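Enoyl-CoA hydratase (Mycobacterium tuberculosis, PDB 5KJP) probably catalyses the reversible addition of water to the double bond of 2-enoyl-CoA thioesters, a step of fatty acid oxidation, as a trimeric crotonase-family enzyme. Local coordinates at residues A[50-55]-A[90-95]; A[110-115]-A[170-175]; A[153-156]-A[162-165]; A[251-254]-A[259-262]. All blocks are in the same frame, centred on the assembly; numbering follows the deposited sequence.

Contact 1: residues A[50-55]-A[90-95]; sequences AMDQLD and EGRGLG
Asp52, on helix 41-56, and Arg92, in the loop region 90-95, meet through their charged ends in a two-pronged salt bridge. Each nitrogen of the pair takes one oxygen: Arg92 NH2 faces Asp52 OD2 at 3.2 Å, and Arg92 NH1 faces Asp52 OD1 at 3.4 Å. Both hydrogen bonds are weak. The first is strongly bent, with an N-H...O angle of 124°; the second is straighter, at 158°, but long. The carboxylate plane is turned 58° from that of the guanidinium, consistent with the unequal geometry: OD1 lies in the guanidinium plane at its edge, while OD2 approaches obliquely. Arg92 suits this place because its chain runs extended from CG to NE and carries the charge over to the helix. Asp52, being short, holds its carboxylate close to the helix surface.

Three residues further along the helix, Asp55 has both carboxylate oxygens satisfied by backbone N-H groups, OD1 by Lys103 and OD2 by Thr102. Arg92 itself is anchored by backbone hydrogen bonding with Glu98, and its side chain also touches Arg99. Gly95 N is bonded to Ser44 OG, a second link from this loop region to the same helix. Arg92 and Gly93 together face Val89 in a classic beta bulge, where the positive phi of Gly93 suits a residue without a side chain.

Both partners are partly exposed, so solvent probably screens their attraction. The chemistry is that of a modest surface ion pair, whose opposite charges probably offset each other, while two weak hydrogen bonds, one long and one bent, probably fix the relative orientation only loosely.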
loop_
_atom_site.group_PDB
_atom_site.type_symbol
_atom_site.label_atom_id
_atom_site.label_comp_id
_atom_site.label_asym_id
_atom_site.label_seq_id
_atom_site.Cartn_x
_atom_site.Cartn_y
_atom_site.Cartn_z
ATOM N N ALA A 50 -9.185 16.028 -24.904
ATOM C CA ALA A 50 -10.342 15.519 -24.166
ATOM C C ALA A 50 -10.246 15.852 -22.675
ATOM O O ALA A 50 -11.235 16.237 -22.048
ATOM C CB ALA A 50 -10.478 14.011 -24.368
HETATM N N MSE A 51 -9.053 15.701 -22.105
HETATM C CA MSE A 51 -8.849 16.033 -20.698
HETATM C C MSE A 51 -9.010 17.540 -20.466
HETATM O O MSE A 51 -9.554 17.957 -19.433
HETATM C CB MSE A 51 -7.474 15.551 -20.217
HETATM C CG MSE A 51 -7.276 14.035 -20.270
HETATM SE SE MSE A 51 -8.760 12.983 -19.515
HETATM C CE MSE A 51 -8.328 11.270 -20.362
ATOM N N ASP A 52 -8.550 18.351 -21.421
ATOM C CA ASP A 52 -8.750 19.802 -21.356
ATOM C C ASP A 52 -10.234 20.125 -21.383
ATOM O O ASP A 52 -10.710 21.003 -20.656
ATOM C CB ASP A 52 -8.047 20.531 -22.513
ATOM C CG ASP A 52 -6.534 20.467 -22.418
ATOM O OD1 ASP A 52 -6.013 20.102 -21.344
ATOM O OD2 ASP A 52 -5.862 20.790 -23.420
ATOM N N GLN A 53 -10.967 19.407 -22.229
ATOM C CA GLN A 53 -12.404 19.616 -22.345
ATOM C C GLN A 53 -13.109 19.271 -21.038
ATOM O O GLN A 53 -13.948 20.036 -20.553
ATOM C CB GLN A 53 -12.979 18.780 -23.483
ATOM C CG GLN A 53 -14.478 18.949 -23.671
ATOM C CD GLN A 53 -15.018 18.090 -24.800
ATOM O OE1 GLN A 53 -14.255 17.486 -25.555
ATOM N NE2 GLN A 53 -16.339 18.021 -24.913
ATOM N N LEU A 54 -12.768 18.108 -20.488
ATOM C CA LEU A 54 -13.301 17.660 -19.206
ATOM C C LEU A 54 -13.127 18.722 -18.129
ATOM O O LEU A 54 -14.095 19.138 -17.498
ATOM C CB LEU A 54 -12.616 16.361 -18.758
ATOM C CG LEU A 54 -12.872 15.944 -17.303
ATOM C CD1 LEU A 54 -14.345 15.560 -17.087
ATOM C CD2 LEU A 54 -11.930 14.810 -16.892
ATOM N N ASP A 55 -11.891 19.170 -17.935
ATOM C CA ASP A 55 -11.590 20.052 -16.814
ATOM C C ASP A 55 -12.107 21.471 -17.051
ATOM O O ASP A 55 -12.413 22.191 -16.100
ATOM C CB ASP A 55 -10.084 20.071 -16.534
ATOM C CG ASP A 55 -9.621 18.851 -15.740
ATOM O OD1 ASP A 55 -10.485 18.133 -15.185
ATOM O OD2 ASP A 55 -8.398 18.610 -15.670
ATOM N N GLU A 90 5.788 16.928 -24.369
ATOM C CA GLU A 90 6.335 17.668 -23.236
ATOM C C GLU A 90 5.221 18.302 -22.398
ATOM O O GLU A 90 4.351 18.995 -22.927
ATOM C CB GLU A 90 7.309 18.742 -23.731
ATOM C CG GLU A 90 8.514 18.963 -22.835
ATOM C CD GLU A 90 8.187 19.781 -21.604
ATOM O OE1 GLU A 90 7.964 21.004 -21.744
ATOM O OE2 GLU A 90 8.151 19.202 -20.496
ATOM N N GLY A 91 5.234 18.034 -21.098
ATOM C CA GLY A 91 4.241 18.594 -20.199
ATOM C C GLY A 91 2.995 17.741 -20.030
ATOM O O GLY A 91 2.175 18.005 -19.156
ATOM N N ARG A 92 2.846 16.714 -20.858
ATOM C CA ARG A 92 1.631 15.901 -20.831
ATOM C C ARG A 92 1.929 14.407 -20.823
ATOM O O ARG A 92 1.153 13.620 -20.285
ATOM C CB ARG A 92 0.738 16.228 -22.029
ATOM C CG ARG A 92 0.179 17.645 -22.047
ATOM C CD ARG A 92 -0.642 17.867 -23.309
ATOM N NE ARG A 92 -1.199 19.217 -23.409
ATOM C CZ ARG A 92 -2.315 19.618 -22.804
ATOM N NH1 ARG A 92 -3.004 18.783 -22.035
ATOM N NH2 ARG A 92 -2.743 20.865 -22.966
ATOM N N GLY A 93 3.040 14.022 -21.442
ATOM C CA GLY A 93 3.421 12.623 -21.536
ATOM C C GLY A 93 2.677 11.890 -22.640
ATOM O O GLY A 93 2.434 12.437 -23.719
ATOM N N LEU A 94 2.321 10.639 -22.370
ATOM C CA LEU A 94 1.566 9.843 -23.317
ATOM C C LEU A 94 0.100 10.214 -23.184
ATOM O O LEU A 94 -0.630 9.631 -22.383
ATOM C CB LEU A 94 1.781 8.345 -23.070
ATOM C CG LEU A 94 1.340 7.388 -24.181
ATOM C CD1 LEU A 94 2.245 7.532 -25.399
ATOM C CD2 LEU A 94 1.306 5.940 -23.681
ATOM N N GLY A 95 -0.323 11.212 -23.949
ATOM C CA GLY A 95 -1.667 11.737 -23.817
ATOM C C GLY A 95 -1.812 12.618 -22.588
ATOM O O GLY A 95 -1.940 13.836 -22.706
#

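Contact 2: residues A[110-115]-A[170-175]; sequences EGYALA and GDNLPA
Asn172 and Leu114 both place CG beside the backbone N, anti to the carbonyl carbon. In Asn172 (chi1 -70°) this swings the amide from the 170-175 segment toward strand 112-114; in Leu114 (chi1 -64°) it helps to carry a methyl to meet it. The two ends of the amide then have different neighbours. Asn172 ND2 comes to 3.6 Å from Tyr112 CE1, at the edge of the ring and near its plane, with ring and amide planes 56° apart. Asn172 OD1 lies 3.6 Å from Leu114 CD2, a van der Waals contact with a methyl group. No hydrogen bond joins the segments, whose nearest CA atoms, those of Leu114 and Asn172, stand 8.1 Å apart.

The residue types fit an exposed site: an amide can face water while resting against carbon atoms, and the large ring of Tyr112 reaches far enough to meet it. Next to Asn172 in the chain, Asp171 OD1 forms a salt bridge with Lys203 of the second subunit, so the 170-175 segment also borders a subunit interface.

Strands 112-114 and 173-174 are the outer members of a small three-stranded mixed sheet. Strand 134-136 lies between them, with Ala134 bonded through its backbone to Gly111 and Ala113. Side chains from strand 112-114 and from the residue leading into strand 173-174 thus meet at the second, smaller sheet typical of the crotonase fold.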
loop_
_atom_site.group_PDB
_atom_site.type_symbol
_atom_site.label_atom_id
_atom_site.label_comp_id
_atom_site.label_asym_id
_atom_site.label_seq_id
_atom_site.Cartn_x
_atom_site.Cartn_y
_atom_site.Cartn_z
ATOM N N GLU A 110 -11.267 -3.255 -21.780
ATOM C CA GLU A 110 -11.547 -4.527 -22.442
ATOM C C GLU A 110 -10.239 -5.018 -23.059
ATOM O O GLU A 110 -9.352 -4.209 -23.367
ATOM C CB GLU A 110 -12.613 -4.378 -23.540
ATOM C CG GLU A 110 -13.955 -3.791 -23.101
ATOM C CD GLU A 110 -14.923 -4.830 -22.552
ATOM O OE1 GLU A 110 -14.625 -6.044 -22.627
ATOM O OE2 GLU A 110 -15.999 -4.424 -22.058
ATOM N N GLY A 111 -10.125 -6.329 -23.258
ATOM C CA GLY A 111 -8.990 -6.896 -23.969
ATOM C C GLY A 111 -7.673 -6.546 -23.304
ATOM O O GLY A 111 -7.549 -6.645 -22.090
ATOM N N TYR A 112 -6.694 -6.107 -24.087
ATOM C CA TYR A 112 -5.383 -5.797 -23.527
ATOM C C TYR A 112 -5.175 -4.313 -23.255
ATOM O O TYR A 112 -5.458 -3.465 -24.110
ATOM C CB TYR A 112 -4.273 -6.288 -24.458
ATOM C CG TYR A 112 -4.081 -7.782 -24.441
ATOM C CD1 TYR A 112 -3.378 -8.396 -23.415
ATOM C CD2 TYR A 112 -4.599 -8.579 -25.453
ATOM C CE1 TYR A 112 -3.197 -9.764 -23.392
ATOM C CE2 TYR A 112 -4.422 -9.952 -25.439
ATOM C CZ TYR A 112 -3.719 -10.537 -24.403
ATOM O OH TYR A 112 -3.536 -11.901 -24.377
ATOM N N ALA A 113 -4.691 -4.023 -22.049
ATOM C CA ALA A 113 -4.107 -2.731 -21.703
ATOM C C ALA A 113 -2.637 -2.968 -21.383
ATOM O O ALA A 113 -2.292 -3.304 -20.243
ATOM C CB ALA A 113 -4.824 -2.100 -20.508
ATOM N N LEU A 114 -1.773 -2.829 -22.385
ATOM C CA LEU A 114 -0.368 -3.193 -22.212
ATOM C C LEU A 114 0.588 -2.018 -22.381
ATOM O O LEU A 114 0.358 -1.128 -23.207
ATOM C CB LEU A 114 0.021 -4.301 -23.198
ATOM C CG LEU A 114 -0.686 -5.645 -23.021
ATOM C CD1 LEU A 114 -0.368 -6.574 -24.187
ATOM C CD2 LEU A 114 -0.284 -6.275 -21.688
ATOM N N ALA A 115 1.666 -2.048 -21.598
ATOM C CA ALA A 115 2.735 -1.052 -21.652
ATOM C C ALA A 115 2.143 0.331 -21.447
ATOM O O ALA A 115 1.542 0.595 -20.404
ATOM C CB ALA A 115 3.498 -1.144 -22.981
ATOM N N GLY A 170 7.774 -8.604 -16.903
ATOM C CA GLY A 170 6.959 -8.185 -18.036
ATOM C C GLY A 170 5.740 -9.070 -18.254
ATOM O O GLY A 170 5.120 -9.025 -19.320
ATOM N N ASP A 171 5.395 -9.874 -17.247
ATOM C CA ASP A 171 4.235 -10.767 -17.311
ATOM C C ASP A 171 2.921 -10.002 -17.445
ATOM O O ASP A 171 2.793 -8.883 -16.954
ATOM C CB ASP A 171 4.137 -11.651 -16.057
ATOM C CG ASP A 171 5.105 -12.826 -16.066
ATOM O OD1 ASP A 171 5.780 -13.081 -17.093
ATOM O OD2 ASP A 171 5.166 -13.519 -15.026
ATOM N N ASN A 172 1.938 -10.621 -18.088
ATOM C CA ASN A 172 0.581 -10.088 -18.076
ATOM C C ASN A 172 -0.051 -10.235 -16.702
ATOM O O ASN A 172 0.212 -11.202 -15.983
ATOM C CB ASN A 172 -0.300 -10.794 -19.108
ATOM C CG ASN A 172 0.067 -10.440 -20.538
ATOM O OD1 ASN A 172 0.866 -9.541 -20.787
ATOM N ND2 ASN A 172 -0.520 -11.156 -21.486
ATOM N N LEU A 173 -0.893 -9.270 -16.352
ATOM C CA LEU A 173 -1.691 -9.323 -15.140
ATOM C C LEU A 173 -3.168 -9.471 -15.512
ATOM O O LEU A 173 -3.791 -8.506 -15.963
ATOM C CB LEU A 173 -1.475 -8.056 -14.302
ATOM C CG LEU A 173 -2.330 -7.899 -13.035
ATOM C CD1 LEU A 173 -1.983 -8.980 -12.025
ATOM C CD2 LEU A 173 -2.137 -6.510 -12.434
ATOM N N PRO A 174 -3.729 -10.678 -15.335
ATOM C CA PRO A 174 -5.141 -10.879 -15.676
ATOM C C PRO A 174 -6.038 -9.995 -14.814
ATOM O O PRO A 174 -5.715 -9.728 -13.650
ATOM C CB PRO A 174 -5.374 -12.367 -15.387
ATOM C CG PRO A 174 -3.995 -12.983 -15.375
ATOM C CD PRO A 174 -3.107 -11.908 -14.819
ATOM N N ALA A 175 -7.144 -9.536 -15.386
ATOM C CA ALA A 175 -8.041 -8.615 -14.694
ATOM C C ALA A 175 -8.526 -9.143 -13.346
ATOM O O ALA A 175 -8.664 -8.374 -12.389
ATOM C CB ALA A 175 -9.230 -8.297 -15.572
#

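Contact 3: residues A[153-156]-A[162-165]; sequences RLPE and IAME
Ala163 on helix 160-169 points its CB toward helix 150-157, where Leu154 and Pro155 receive it. The methyl settles over the junction between these two residues: Ala163 CB is 3.5 Å from Pro155 CA and 3.8 Å from the carbonyl carbon of Leu154. Ala163 CB also touches Pro155 CG and Leu154 CG, the leucine branch point, at 3.9 Å each and in directions roughly at right angles. Leu154 sends CG anti to its own N (chi1 -167°), which leaves Leu154 CD2 4.1 Å from Ala163 CA.

Small size is what suits Ala163: the CA atoms of Pro155 and Ala163 are 5.0 Å apart. Proline suits the facing position because, having no N-H, it offers only carbon and a tertiary nitrogen to the methyl. The helix is kinked here, where the N of Pro155 and of Glu156 makes no bond to the preceding turn; Glu156 N instead bonds to Arg153 O at 2.9 Å.

Beyond the pair, Leu154 also touches Ile137 and Leu122, the latter on helix 116-123. Pro155 and Met164, a selenomethionine, both pack against Ile219 of the second subunit.

The arrangement is that of two consecutive helices joined by a very short link and packed through an alanine, at a subunit interface of this crotonase-type trimer.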
loop_
_atom_site.group_PDB
_atom_site.type_symbol
_atom_site.label_atom_id
_atom_site.label_comp_id
_atom_site.label_asym_id
_atom_site.label_seq_id
_atom_site.Cartn_x
_atom_site.Cartn_y
_atom_site.Cartn_z
ATOM N N ARG A 153 3.608 4.511 -10.493
ATOM C CA ARG A 153 2.246 4.375 -9.984
ATOM C C ARG A 153 1.840 2.943 -9.622
ATOM O O ARG A 153 1.125 2.744 -8.642
ATOM C CB ARG A 153 1.257 4.949 -11.000
ATOM C CG ARG A 153 1.365 6.465 -11.123
ATOM C CD ARG A 153 0.518 7.034 -12.258
ATOM N NE ARG A 153 0.592 8.495 -12.247
ATOM C CZ ARG A 153 0.815 9.250 -13.318
ATOM N NH1 ARG A 153 0.982 8.690 -14.507
ATOM N NH2 ARG A 153 0.870 10.572 -13.194
ATOM N N LEU A 154 2.278 1.952 -10.396
ATOM C CA LEU A 154 1.885 0.574 -10.104
ATOM C C LEU A 154 2.220 0.130 -8.671
ATOM O O LEU A 154 1.366 -0.470 -8.023
ATOM C CB LEU A 154 2.508 -0.404 -11.106
ATOM C CG LEU A 154 1.908 -1.813 -11.073
ATOM C CD1 LEU A 154 0.401 -1.782 -11.310
ATOM C CD2 LEU A 154 2.601 -2.700 -12.105
ATOM N N PRO A 155 3.442 0.421 -8.166
ATOM C CA PRO A 155 3.721 0.011 -6.781
ATOM C C PRO A 155 2.865 0.734 -5.744
ATOM O O PRO A 155 2.861 0.346 -4.578
ATOM C CB PRO A 155 5.202 0.374 -6.593
ATOM C CG PRO A 155 5.760 0.467 -7.982
ATOM C CD PRO A 155 4.626 1.044 -8.785
ATOM N N GLU A 156 2.154 1.771 -6.158
ATOM C CA GLU A 156 1.279 2.489 -5.245
ATOM C C GLU A 156 -0.161 2.005 -5.346
ATOM O O GLU A 156 -0.990 2.355 -4.508
ATOM C CB GLU A 156 1.328 3.991 -5.516
ATOM C CG GLU A 156 2.693 4.616 -5.332
ATOM C CD GLU A 156 2.701 6.090 -5.706
ATOM O OE1 GLU A 156 1.689 6.566 -6.264
ATOM O OE2 GLU A 156 3.712 6.768 -5.435
ATOM N N ILE A 162 4.433 -7.310 -5.902
ATOM C CA ILE A 162 3.759 -7.775 -7.107
ATOM C C ILE A 162 4.029 -6.783 -8.234
ATOM O O ILE A 162 4.239 -7.174 -9.385
ATOM C CB ILE A 162 2.236 -7.952 -6.907
ATOM C CG1 ILE A 162 1.938 -8.792 -5.654
ATOM C CG2 ILE A 162 1.611 -8.580 -8.152
ATOM C CD1 ILE A 162 2.649 -10.137 -5.626
ATOM N N ALA A 163 4.045 -5.498 -7.900
ATOM C CA ALA A 163 4.411 -4.478 -8.877
ATOM C C ALA A 163 5.847 -4.699 -9.374
ATOM O O ALA A 163 6.107 -4.643 -10.574
ATOM C CB ALA A 163 4.248 -3.086 -8.279
HETATM N N MSE A 164 6.765 -4.961 -8.444
HETATM C CA MSE A 164 8.148 -5.322 -8.778
HETATM C C MSE A 164 8.196 -6.528 -9.716
HETATM O O MSE A 164 8.890 -6.511 -10.742
HETATM C CB MSE A 164 8.950 -5.621 -7.500
HETATM C CG MSE A 164 10.431 -5.965 -7.728
HETATM SE SE MSE A 164 11.481 -4.426 -8.353
HETATM C CE MSE A 164 11.589 -3.450 -6.652
ATOM N N GLU A 165 7.457 -7.576 -9.365
ATOM C CA GLU A 165 7.448 -8.805 -10.155
ATOM C C GLU A 165 6.985 -8.537 -11.581
ATOM O O GLU A 165 7.623 -8.967 -12.553
ATOM C CB GLU A 165 6.544 -9.857 -9.510
ATOM C CG GLU A 165 6.337 -11.089 -10.369
ATOM C CD GLU A 165 5.240 -12.003 -9.839
ATOM O OE1 GLU A 165 4.760 -11.791 -8.701
ATOM O OE2 GLU A 165 4.850 -12.934 -10.574
#

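Contact 4: residues A[251-254]-A[259-262]; sequences AIAF and RPRW
A C-terminal tail folding back on the last helix of the subunit brings residues 259-262 against helix 245-255. The turn between them is short, and one methyl group bears most of the contact. Ala253 points its CB at the tail, where it meets Pro260 CA at 3.5 Å and Pro260 CB at 3.6 Å. The proline ring lies alongside the methyl, with Pro260 CD 4.0 Å from Ala253 CB. Just before it, the carbonyl carbon of Arg259 is also 4.0 Å from Ala253 CB, while the Arg259 side chain starts out away from the helix, as suits a charged group at an exposed position.

Alanine fits because the chains approach closely, the CA atoms of Ala253 and Pro260 being 5.0 Å apart. Proline gives the tail a rigid apolar surface and an extended backbone. Pro260 also meets Trp262: Pro260 CB sits 3.6 Å above one face of the indole, offset toward the rim, a placement consistent with a CH-pi contact.

Arg261 N is bonded to Glu249 OE2, one turn earlier on helix 245-255, and Trp262 NE1 to Ala206 O, between helices 193-205 and 209-221. Phe254 makes a cation-pi contact with Arg142 of the third subunit, and Trp262 packs on Lys141 there.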
loop_
_atom_site.group_PDB
_atom_site.type_symbol
_atom_site.label_atom_id
_atom_site.label_comp_id
_atom_site.label_asym_id
_atom_site.label_seq_id
_atom_site.Cartn_x
_atom_site.Cartn_y
_atom_site.Cartn_z
ATOM N N ALA A 251 -26.885 20.216 2.642
ATOM C CA ALA A 251 -27.473 20.099 3.972
ATOM C C ALA A 251 -28.994 20.239 3.906
ATOM O O ALA A 251 -29.721 19.501 4.569
ATOM C CB ALA A 251 -26.880 21.144 4.909
ATOM N N ILE A 252 -29.461 21.194 3.106
ATOM C CA ILE A 252 -30.889 21.419 2.917
ATOM C C ILE A 252 -31.555 20.196 2.299
ATOM O O ILE A 252 -32.589 19.724 2.782
ATOM C CB ILE A 252 -31.156 22.641 2.011
ATOM C CG1 ILE A 252 -30.737 23.936 2.711
ATOM C CG2 ILE A 252 -32.624 22.705 1.620
ATOM C CD1 ILE A 252 -31.606 24.303 3.885
ATOM N N ALA A 253 -30.952 19.690 1.226
ATOM C CA ALA A 253 -31.509 18.561 0.490
ATOM C C ALA A 253 -31.623 17.324 1.369
ATOM O O ALA A 253 -32.652 16.648 1.370
ATOM C CB ALA A 253 -30.659 18.260 -0.730
ATOM N N PHE A 254 -30.564 17.041 2.124
ATOM C CA PHE A 254 -30.555 15.900 3.028
ATOM C C PHE A 254 -31.658 16.019 4.080
ATOM O O PHE A 254 -32.378 15.057 4.346
ATOM C CB PHE A 254 -29.191 15.760 3.707
ATOM C CG PHE A 254 -28.924 14.385 4.244
ATOM C CD1 PHE A 254 -28.048 13.532 3.593
ATOM C CD2 PHE A 254 -29.570 13.933 5.387
ATOM C CE1 PHE A 254 -27.805 12.261 4.081
ATOM C CE2 PHE A 254 -29.334 12.659 5.879
ATOM C CZ PHE A 254 -28.448 11.825 5.227
ATOM N N ARG A 259 -33.217 15.020 -3.613
ATOM C CA ARG A 259 -31.962 15.164 -4.334
ATOM C C ARG A 259 -31.470 16.599 -4.295
ATOM O O ARG A 259 -32.239 17.540 -4.494
ATOM C CB ARG A 259 -32.108 14.693 -5.782
ATOM C CG ARG A 259 -32.307 13.192 -5.914
ATOM C CD ARG A 259 -32.600 12.783 -7.348
ATOM N NE ARG A 259 -32.974 11.373 -7.449
ATOM C CZ ARG A 259 -33.228 10.750 -8.595
ATOM N NH1 ARG A 259 -33.142 11.409 -9.743
ATOM N NH2 ARG A 259 -33.561 9.465 -8.597
ATOM N N PRO A 260 -30.178 16.774 -4.009
ATOM C CA PRO A 260 -29.546 18.094 -4.045
ATOM C C PRO A 260 -29.375 18.595 -5.472
ATOM O O PRO A 260 -29.039 17.819 -6.362
ATOM C CB PRO A 260 -28.189 17.851 -3.379
ATOM C CG PRO A 260 -27.928 16.398 -3.600
ATOM C CD PRO A 260 -29.258 15.728 -3.536
ATOM N N ARG A 261 -29.619 19.880 -5.686
ATOM C CA ARG A 261 -29.403 20.475 -6.994
ATOM C C ARG A 261 -28.089 21.242 -6.973
ATOM O O ARG A 261 -28.047 22.410 -6.588
ATOM C CB ARG A 261 -30.567 21.391 -7.373
ATOM C CG ARG A 261 -31.931 20.728 -7.257
ATOM C CD ARG A 261 -32.971 21.459 -8.097
ATOM N NE ARG A 261 -34.058 20.580 -8.518
ATOM C CZ ARG A 261 -35.147 20.992 -9.164
ATOM N NH1 ARG A 261 -35.300 22.276 -9.459
ATOM N NH2 ARG A 261 -36.087 20.122 -9.509
ATOM N N TRP A 262 -27.013 20.569 -7.367
ATOM C CA TRP A 262 -25.685 21.157 -7.286
ATOM C C TRP A 262 -25.521 22.294 -8.288
ATOM O O TRP A 262 -26.121 22.272 -9.362
ATOM C CB TRP A 262 -24.604 20.102 -7.541
ATOM C CG TRP A 262 -24.679 18.856 -6.696
ATOM C CD1 TRP A 262 -24.797 17.572 -7.147
ATOM C CD2 TRP A 262 -24.621 18.772 -5.263
ATOM N NE1 TRP A 262 -24.817 16.695 -6.087
ATOM C CE2 TRP A 262 -24.710 17.405 -4.921
ATOM C CE3 TRP A 262 -24.499 19.717 -4.239
ATOM C CZ2 TRP A 262 -24.677 16.960 -3.598
ATOM C CZ3 TRP A 262 -24.475 19.271 -2.923
ATOM C CH2 TRP A 262 -24.565 17.908 -2.618
#

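Overall arrangement
From the N terminus, contact 1 comes first, closing a loop of 34 residues that ties helix 41-56 to the region of the 88-89 and 93-94 hairpin. Contact 2 then closes the longest loop, 54 residues, between the outer strands of the small three-stranded sheet. Contact 3 is nested inside it: the helix pair 150-157 and 160-169 leads directly into strand 173-174, and the centres of contacts 2 and 3 are 14 Å apart. Contact 4 follows in series, closing just four residues where the tail returns to helix 245-255. It stands about 40 Å, centre to centre, from contact 3, on the opposite side of the chain's centre. No two loops cross.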